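PDB 4CEM: regulator of nonsense transcripts 2 from Homo sapiens, which takes part in nonsense-mediated mRNA decay and is seen here in the first of its three MIF4G domains, an all-helical module. Local coordinates for residues Ser246-Lys249 / His250-Asp254; Arg253-Arg256 / Glu257-Thr261. All coordinates share one frame; numbering follows the deposited sequence.

Contact 1 (Ser246-Lys249 / His250-Asp254)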
loop_
_atom_site.group_PDB
_atom_site.type_symbol
_atom_site.label_atom_id
_atom_site.label_comp_id
_atom_site.label_asym_id
_atom_site.label_seq_id
_atom_site.Cartn_x
_atom_site.Cartn_y
_atom_site.Cartn_z
ATOM N N SER A 246 10.275 14.836 7.937
ATOM C CA SER A 246 11.323 13.992 8.480
ATOM C C SER A 246 12.277 13.512 7.380
ATOM O O SER A 246 13.490 13.556 7.547
ATOM C CB SER A 246 10.699 12.804 9.222
ATOM O OG SER A 246 11.544 11.677 9.176
ATOM N N LEU A 247 11.726 13.068 6.256
ATOM C CA LEU A 247 12.532 12.533 5.154
ATOM C C LEU A 247 13.413 13.601 4.508
ATOM O O LEU A 247 14.489 13.297 3.989
ATOM C CB LEU A 247 11.626 11.899 4.091
ATOM C CG LEU A 247 12.311 11.289 2.863
ATOM C CD1 LEU A 247 13.154 10.083 3.251
ATOM C CD2 LEU A 247 11.272 10.907 1.822
ATOM N N THR A 248 12.946 14.846 4.530
ATOM C CA THR A 248 13.673 15.952 3.914
ATOM C C THR A 248 14.803 16.427 4.826
ATOM O O THR A 248 15.865 16.824 4.343
ATOM C CB THR A 248 12.713 17.091 3.505
ATOM O OG1 THR A 248 12.406 16.952 2.115
ATOM C CG2 THR A 248 13.322 18.466 3.742
ATOM N N LYS A 249 14.583 16.366 6.137
ATOM C CA LYS A 249 15.682 16.488 7.103
ATOM C C LYS A 249 16.798 15.496 6.771
ATOM O O LYS A 249 17.950 15.884 6.596
ATOM C CB LYS A 249 15.198 16.244 8.538
ATOM C CG LYS A 249 15.000 17.503 9.369
ATOM C CD LYS A 249 13.798 18.326 8.921
ATOM C CE LYS A 249 13.372 19.310 10.004
ATOM N NZ LYS A 249 12.331 20.265 9.532
ATOM N N HIS A 250 16.437 14.220 6.672
ATOM C CA HIS A 250 17.397 13.150 6.388
ATOM C C HIS A 250 18.054 13.312 5.033
ATOM O O HIS A 250 19.154 12.800 4.815
ATOM C CB HIS A 250 16.704 11.788 6.533
ATOM C CG HIS A 250 17.623 10.586 6.380
ATOM N ND1 HIS A 250 18.867 10.548 6.890
ATOM C CD2 HIS A 250 17.410 9.344 5.774
ATOM C CE1 HIS A 250 19.432 9.354 6.605
ATOM N NE2 HIS A 250 18.537 8.621 5.924
ATOM N N LEU A 251 17.410 14.032 4.114
ATOM C CA LEU A 251 18.021 14.332 2.814
ATOM C C LEU A 251 19.059 15.453 2.918
ATOM O O LEU A 251 20.111 15.389 2.273
ATOM C CB LEU A 251 16.956 14.715 1.782
ATOM C CG LEU A 251 17.463 14.874 0.343
ATOM C CD1 LEU A 251 17.815 13.522 -0.254
ATOM C CD2 LEU A 251 16.435 15.587 -0.522
ATOM N N LYS A 252 18.749 16.483 3.709
ATOM C CA LYS A 252 19.672 17.602 3.918
ATOM C C LYS A 252 20.917 17.132 4.653
ATOM O O LYS A 252 22.028 17.293 4.153
ATOM C CB LYS A 252 19.015 18.746 4.702
ATOM C CG LYS A 252 18.024 19.578 3.902
ATOM C CD LYS A 252 17.789 20.930 4.562
ATOM C CE LYS A 252 16.448 21.543 4.175
ATOM N NZ LYS A 252 15.321 20.998 4.985
ATOM N N ARG A 253 20.728 16.547 5.833
ATOM C CA ARG A 253 21.843 15.968 6.583
ATOM C C ARG A 253 22.799 15.238 5.642
ATOM O O ARG A 253 23.976 15.580 5.557
ATOM C CB ARG A 253 21.354 15.002 7.670
ATOM C CG ARG A 253 21.244 15.606 9.063
ATOM C CD ARG A 253 21.519 14.576 10.154
ATOM N NE ARG A 253 20.424 13.613 10.342
ATOM C CZ ARG A 253 20.351 12.388 9.807
ATOM N NH1 ARG A 253 21.306 11.912 9.009
ATOM N NH2 ARG A 253 19.296 11.620 10.075
ATOM N N ASP A 254 22.277 14.257 4.916
ATOM C CA ASP A 254 23.100 13.442 4.029
ATOM C C ASP A 254 23.687 14.215 2.843
ATOM O O ASP A 254 24.645 13.750 2.230
ATOM C CB ASP A 254 22.315 12.224 3.532
ATOM C CG ASP A 254 21.959 11.266 4.653
ATOM O OD1 ASP A 254 21.799 11.731 5.802
ATOM O OD2 ASP A 254 21.845 10.050 4.391
#
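Thr-248 O is gripped by two backbone N-H groups: Lys-252 N at 3.0 Å, with an N-H...O angle of 156°, and Leu-251 N, whose bond to it is weak and bent. Leu-251 N is shared in turn, reaching Leu-247 O through a second weak bond. The flanking turns are more regular, with His-250 N bonded to Ser-246 O at 3.1 Å and Arg-253 N to Lys-249 O at 3.0 Å. Along the side of the helix the methyl CG2 of Thr-248 meets the amine end of Lys-252, NZ lying 3.5 Å from CG2 because the lysine chain bends at its last torsion (chi4 82°). Lys-249 NZ is 5.5 Å from Lys-252 NZ, so two like charges probably share this exposed flank. All this belongs to helix 230-259 of the MIF4G fold; on the helix's inner side Leu-247 and Leu-251, both buried, and His-250 pack on Leu-293 of helix 283-303. With CG anti to the backbone N (chi1 -175°), the His-250 ring meets that of His-186, which also hydrogen-bonds Ser-246 OG. Arg-253 NH1 lies in plane at the edge of the His-250 ring and forms a salt bridge with Asp-254 OD1 at 3.2 Å.

Contact 2 (Arg253-Arg256 / Glu257-Thr261)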
loop_
_atom_site.group_PDB
_atom_site.type_symbol
_atom_site.label_atom_id
_atom_site.label_comp_id
_atom_site.label_asym_id
_atom_site.label_seq_id
_atom_site.Cartn_x
_atom_site.Cartn_y
_atom_site.Cartn_z
ATOM N N ARG A 253 20.728 16.547 5.833
ATOM C CA ARG A 253 21.843 15.968 6.583
ATOM C C ARG A 253 22.799 15.238 5.642
ATOM O O ARG A 253 23.976 15.580 5.557
ATOM C CB ARG A 253 21.354 15.002 7.670
ATOM C CG ARG A 253 21.244 15.606 9.063
ATOM C CD ARG A 253 21.519 14.576 10.154
ATOM N NE ARG A 253 20.424 13.613 10.342
ATOM C CZ ARG A 253 20.351 12.388 9.807
ATOM N NH1 ARG A 253 21.306 11.912 9.009
ATOM N NH2 ARG A 253 19.296 11.620 10.075
ATOM N N ASP A 254 22.277 14.257 4.916
ATOM C CA ASP A 254 23.100 13.442 4.029
ATOM C C ASP A 254 23.687 14.215 2.843
ATOM O O ASP A 254 24.645 13.750 2.230
ATOM C CB ASP A 254 22.315 12.224 3.532
ATOM C CG ASP A 254 21.959 11.266 4.653
ATOM O OD1 ASP A 254 21.799 11.731 5.802
ATOM O OD2 ASP A 254 21.845 10.050 4.391
ATOM N N HIS A 255 23.128 15.377 2.512
ATOM C CA HIS A 255 23.749 16.250 1.509
ATOM C C HIS A 255 24.996 16.883 2.075
ATOM O O HIS A 255 26.073 16.774 1.486
ATOM C CB HIS A 255 22.776 17.320 1.010
ATOM C CG HIS A 255 23.258 18.057 -0.226
ATOM N ND1 HIS A 255 23.741 17.581 -1.449
ATOM C CD2 HIS A 255 23.297 19.402 -0.301
ATOM C CE1 HIS A 255 24.040 18.655 -2.210
ATOM N NE2 HIS A 255 23.770 19.770 -1.510
ATOM N N ARG A 256 24.859 17.540 3.229
ATOM C CA ARG A 256 25.998 18.136 3.943
ATOM C C ARG A 256 27.131 17.133 4.142
ATOM O O ARG A 256 28.253 17.369 3.708
ATOM C CB ARG A 256 25.559 18.684 5.311
ATOM C CG ARG A 256 25.268 20.178 5.337
ATOM C CD ARG A 256 26.480 20.976 5.787
ATOM N NE ARG A 256 26.108 22.314 6.250
ATOM C CZ ARG A 256 26.774 23.026 7.163
ATOM N NH1 ARG A 256 27.869 22.546 7.751
ATOM N NH2 ARG A 256 26.335 24.235 7.503
ATOM N N GLU A 257 26.820 16.006 4.778
ATOM C CA GLU A 257 27.830 15.005 5.130
ATOM C C GLU A 257 28.327 14.191 3.940
ATOM O O GLU A 257 29.233 13.379 4.091
ATOM C CB GLU A 257 27.298 14.073 6.219
ATOM C CG GLU A 257 27.013 14.787 7.534
ATOM C CD GLU A 257 26.229 13.938 8.518
ATOM O OE1 GLU A 257 26.392 12.698 8.501
ATOM O OE2 GLU A 257 25.451 14.513 9.313
ATOM N N LEU A 258 27.726 14.387 2.768
ATOM C CA LEU A 258 28.294 13.878 1.524
ATOM C C LEU A 258 29.323 14.876 1.001
ATOM O O LEU A 258 30.391 14.482 0.534
ATOM C CB LEU A 258 27.211 13.650 0.465
ATOM C CG LEU A 258 27.692 13.169 -0.913
ATOM C CD1 LEU A 258 28.045 11.689 -0.888
ATOM C CD2 LEU A 258 26.644 13.450 -1.977
ATOM N N GLN A 259 28.997 16.167 1.082
ATOM C CA GLN A 259 29.868 17.225 0.552
ATOM C C GLN A 259 30.871 17.779 1.586
ATOM O O GLN A 259 31.824 18.471 1.218
ATOM C CB GLN A 259 29.028 18.344 -0.087
ATOM C CG GLN A 259 28.386 17.934 -1.415
ATOM C CD GLN A 259 27.616 19.057 -2.100
ATOM O OE1 GLN A 259 27.191 20.022 -1.461
ATOM N NE2 GLN A 259 27.425 18.926 -3.408
ATOM N N ASN A 260 30.657 17.467 2.867
ATOM C CA ASN A 260 31.690 17.645 3.897
ATOM C C ASN A 260 32.690 16.492 3.879
ATOM O O ASN A 260 33.717 16.559 4.547
ATOM C CB ASN A 260 31.082 17.781 5.304
ATOM C CG ASN A 260 30.851 19.229 5.713
ATOM O OD1 ASN A 260 31.356 20.159 5.083
ATOM N ND2 ASN A 260 30.092 19.423 6.785
ATOM N N THR A 261 32.375 15.433 3.132
ATOM C CA THR A 261 33.309 14.331 2.894
ATOM C C THR A 261 33.843 14.321 1.450
ATOM O O THR A 261 34.739 13.540 1.134
ATOM C CB THR A 261 32.672 12.962 3.227
ATOM O OG1 THR A 261 31.798 13.098 4.355
ATOM C CG2 THR A 261 33.749 11.926 3.552
#
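The backbone of Arg-253 to Gln-259 is helical, with Glu-257 N bonded almost straight to Arg-253 O at 3.0 Å (N-H...O angle 177°) and Gln-259 N to His-255 O at the same length. This is the C-terminal part of helix 230-259 in the MIF4G fold, where the chain gives way to a loop. Arg-253 and Glu-257 run side by side in the same direction, CD of Arg-253 lying 4.0 Å from OE2 of Glu-257, but their charged ends stay apart, NH1 to OE2 being 4.9 Å, so any attraction is probably long-ranged. Chi1 of His-255 (-168°, CG anti to the backbone N) swings its ring to where Gln-259 meets it at a slant, ring and amide planes 43° apart: OE1 of Gln-259 comes 3.4 Å from NE2 of His-255, but at an angle too poor for a hydrogen bond. The His-255 side chain also touches Leu-311 and Pro-312, so an alanine here would probably leave the Gln-259 amide freer to turn and uncover these two residues. Arg-256 and Asn-260 again lie alongside, with ND2 of the asparagine in plane at the guanidinium edge, 4.0 Å from NH1, and the two flat groups almost perpendicular. On the inner side Leu-258 packs against Tyr-283 and Ala-287 of helix 283-303. Farther along, Thr-261 turns back, its OG1 donating a hydrogen bond to Glu-257 O at 2.6 Å.

In the fold
Contacts 1 and 2 are successive parts of helix 230-259, their centres about 11 Å apart, and they overlap at Arg-253 and Asp-254. Both lie on the same side of the chain's centre, with contact 1 about 23 Å from it and contact 2 about 32 Å, so the helix carries them outward toward its C-terminal end. Helix 283-303 accompanies both: Leu-293 and Ser-297 belong to the surroundings of residues 246-254, Tyr-283 and Ala-287 to those of residues 253-261, as expected of an antiparallel helix pair. The segment 309-312 likewise passes from one to the other, Pro-309 touching contact 1 and Leu-311 and Pro-312 touching contact 2.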